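Local coordinates for protein putative 5-dehydro-2-deoxygluconokinase (Bacillus halodurans C-125, PDB 2QCV) that probably phosphorylates 5-dehydro-2-deoxy-D-gluconate with ATP, a step of myo-inositol breakdown, as a kinase of the PfkB carbohydrate kinase family, at residues D201-R207 against P234-K240. Sequence-based numbering, arbitrary orientation.
Sequences DIVIGTR and PELIVIK
V203 and V238 meet in the straightest rung, V238 N to V203 O, 2.8 Å at 176°, of the ladder joining strands 202-206 and 236-240, parallel neighbours in the large central sheet of the ribokinase-like fold. V203 and G205 each use both N and O, K240 N reaching G205 O at 2.8 Å, and D201 O and R207 N extend the ladder at its ends. I202, I204, L236 and V238 are buried and pack closely under helix 271-284. There I202 and L236 run alongside each other; chi1 of -54° leaves I202 CG2 anti to the backbone N, and this branch meets L236 CD2 at 3.9 Å. On the other face, against helix 222-229, I239 CG2 packs 3.8 Å from R207 CA, while the R207 guanidinium is engaged by D211, E214 and T225.

D201 and E235 at the start and T206 and K240 at the finish are partly exposed. K240, kinked at its third torsion (-79°), lays its aliphatic chain across the G205 peptide, CE 3.5 Å from G205 C, and makes a cation-pi contact with Y275. D201 OD2 accepts a hydrogen bond from V172 N, and E235 OE2 forms a salt bridge with K171. Here D201 O takes two backbone donors, E235 N at 2.9 Å and, less straight, L236 N at 3.3 Å.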
loop_
_atom_site.group_PDB
_atom_site.type_symbol
_atom_site.label_atom_id
_atom_site.label_comp_id
_atom_site.label_asym_id
_atom_site.label_seq_id
_atom_site.Cartn_x
_atom_site.Cartn_y
_atom_site.Cartn_z
ATOM N N ASP A 201 -23.334 -19.651 -18.300
ATOM C CA ASP A 201 -24.045 -20.630 -19.114
ATOM C C ASP A 201 -23.337 -21.987 -19.141
ATOM O O ASP A 201 -23.968 -23.052 -19.119
ATOM C CB ASP A 201 -24.176 -20.046 -20.521
ATOM C CG ASP A 201 -24.959 -18.790 -20.521
ATOM O OD1 ASP A 201 -26.102 -18.831 -20.044
ATOM O OD2 ASP A 201 -24.455 -17.743 -20.952
ATOM N N ILE A 202 -22.015 -21.926 -19.167
ATOM C CA ILE A 202 -21.160 -23.118 -19.164
ATOM C C ILE A 202 -20.080 -22.906 -18.132
ATOM O O ILE A 202 -19.432 -21.849 -18.118
ATOM C CB ILE A 202 -20.487 -23.374 -20.561
ATOM C CG1 ILE A 202 -21.549 -23.441 -21.671
ATOM C CG2 ILE A 202 -19.600 -24.630 -20.501
ATOM C CD1 ILE A 202 -20.981 -23.555 -23.122
ATOM N N VAL A 203 -19.863 -23.908 -17.284
ATOM C CA VAL A 203 -18.818 -23.866 -16.273
ATOM C C VAL A 203 -17.927 -25.080 -16.429
ATOM O O VAL A 203 -18.434 -26.204 -16.498
ATOM C CB VAL A 203 -19.399 -23.819 -14.824
ATOM C CG1 VAL A 203 -18.283 -23.559 -13.813
ATOM C CG2 VAL A 203 -20.466 -22.717 -14.735
ATOM N N ILE A 204 -16.614 -24.837 -16.522
ATOM C CA ILE A 204 -15.612 -25.888 -16.771
ATOM C C ILE A 204 -14.548 -25.803 -15.696
ATOM O O ILE A 204 -13.998 -24.736 -15.492
ATOM C CB ILE A 204 -14.910 -25.703 -18.129
ATOM C CG1 ILE A 204 -15.933 -25.663 -19.273
ATOM C CG2 ILE A 204 -13.900 -26.828 -18.338
ATOM C CD1 ILE A 204 -15.330 -25.309 -20.648
ATOM N N GLY A 205 -14.260 -26.906 -15.014
ATOM C CA GLY A 205 -13.254 -26.906 -13.950
ATOM C C GLY A 205 -12.928 -28.299 -13.507
ATOM O O GLY A 205 -13.648 -29.243 -13.851
ATOM N N THR A 206 -11.838 -28.437 -12.758
ATOM C CA THR A 206 -11.523 -29.680 -12.123
ATOM C C THR A 206 -12.412 -29.879 -10.906
ATOM O O THR A 206 -12.959 -28.927 -10.341
ATOM C CB THR A 206 -10.033 -29.736 -11.685
ATOM O OG1 THR A 206 -9.807 -28.788 -10.631
ATOM C CG2 THR A 206 -9.092 -29.452 -12.862
ATOM N N ARG A 207 -12.509 -31.116 -10.439
ATOM C CA ARG A 207 -13.271 -31.404 -9.227
ATOM C C ARG A 207 -12.717 -30.567 -8.071
ATOM O O ARG A 207 -13.465 -30.022 -7.304
ATOM C CB ARG A 207 -13.202 -32.912 -8.938
ATOM C CG ARG A 207 -13.942 -33.430 -7.708
ATOM C CD ARG A 207 -15.447 -33.149 -7.758
ATOM N NE ARG A 207 -15.805 -31.961 -6.971
ATOM C CZ ARG A 207 -17.015 -31.415 -6.893
ATOM N NH1 ARG A 207 -18.052 -31.934 -7.560
ATOM N NH2 ARG A 207 -17.210 -30.352 -6.103
ATOM N N PRO A 234 -26.375 -21.932 -15.214
ATOM C CA PRO A 234 -25.748 -22.917 -16.108
ATOM C C PRO A 234 -26.670 -23.911 -16.770
ATOM O O PRO A 234 -27.626 -24.407 -16.138
ATOM C CB PRO A 234 -24.743 -23.629 -15.189
ATOM C CG PRO A 234 -24.391 -22.566 -14.217
ATOM C CD PRO A 234 -25.660 -21.847 -13.934
ATOM N N GLU A 235 -26.370 -24.177 -18.042
ATOM C CA GLU A 235 -27.020 -25.237 -18.849
ATOM C C GLU A 235 -26.072 -26.412 -19.101
ATOM O O GLU A 235 -26.508 -27.482 -19.444
ATOM C CB GLU A 235 -27.476 -24.630 -20.199
ATOM C CG GLU A 235 -26.299 -24.359 -21.159
ATOM C CD GLU A 235 -26.604 -23.414 -22.363
ATOM O OE1 GLU A 235 -27.737 -22.894 -22.431
ATOM O OE2 GLU A 235 -25.698 -23.245 -23.248
ATOM N N LEU A 236 -24.776 -26.215 -18.836
ATOM C CA LEU A 236 -23.732 -27.210 -19.073
ATOM C C LEU A 236 -22.629 -27.063 -18.070
ATOM O O LEU A 236 -22.074 -25.972 -17.921
ATOM C CB LEU A 236 -23.133 -27.073 -20.484
ATOM C CG LEU A 236 -22.014 -28.051 -20.902
ATOM C CD1 LEU A 236 -22.457 -29.571 -20.917
ATOM C CD2 LEU A 236 -21.477 -27.635 -22.246
ATOM N N ILE A 237 -22.297 -28.157 -17.385
ATOM C CA ILE A 237 -21.252 -28.127 -16.378
ATOM C C ILE A 237 -20.297 -29.255 -16.690
ATOM O O ILE A 237 -20.721 -30.418 -16.865
ATOM C CB ILE A 237 -21.859 -28.299 -14.944
ATOM C CG1 ILE A 237 -22.865 -27.187 -14.651
ATOM C CG2 ILE A 237 -20.773 -28.422 -13.860
ATOM C CD1 ILE A 237 -23.745 -27.400 -13.432
ATOM N N VAL A 238 -19.024 -28.911 -16.824
ATOM C CA VAL A 238 -17.981 -29.901 -17.132
ATOM C C VAL A 238 -17.026 -30.041 -15.955
ATOM O O VAL A 238 -16.400 -29.072 -15.537
ATOM C CB VAL A 238 -17.219 -29.519 -18.410
ATOM C CG1 VAL A 238 -16.118 -30.547 -18.681
ATOM C CG2 VAL A 238 -18.217 -29.361 -19.638
ATOM N N ILE A 239 -16.948 -31.231 -15.373
ATOM C CA ILE A 239 -16.151 -31.447 -14.171
ATOM C C ILE A 239 -15.051 -32.459 -14.525
ATOM O O ILE A 239 -15.352 -33.584 -14.935
ATOM C CB ILE A 239 -17.006 -31.968 -12.952
ATOM C CG1 ILE A 239 -18.270 -31.080 -12.739
ATOM C CG2 ILE A 239 -16.134 -32.099 -11.660
ATOM C CD1 ILE A 239 -19.162 -31.440 -11.544
ATOM N N LYS A 240 -13.794 -32.035 -14.402
ATOM C CA LYS A 240 -12.632 -32.844 -14.810
ATOM C C LYS A 240 -11.962 -33.504 -13.620
ATOM O O LYS A 240 -11.774 -32.893 -12.547
ATOM C CB LYS A 240 -11.625 -31.968 -15.526
ATOM C CG LYS A 240 -12.248 -31.167 -16.688
ATOM C CD LYS A 240 -11.241 -30.214 -17.253
ATOM C CE LYS A 240 -11.063 -28.970 -16.431
ATOM N NZ LYS A 240 -9.810 -28.226 -16.845
#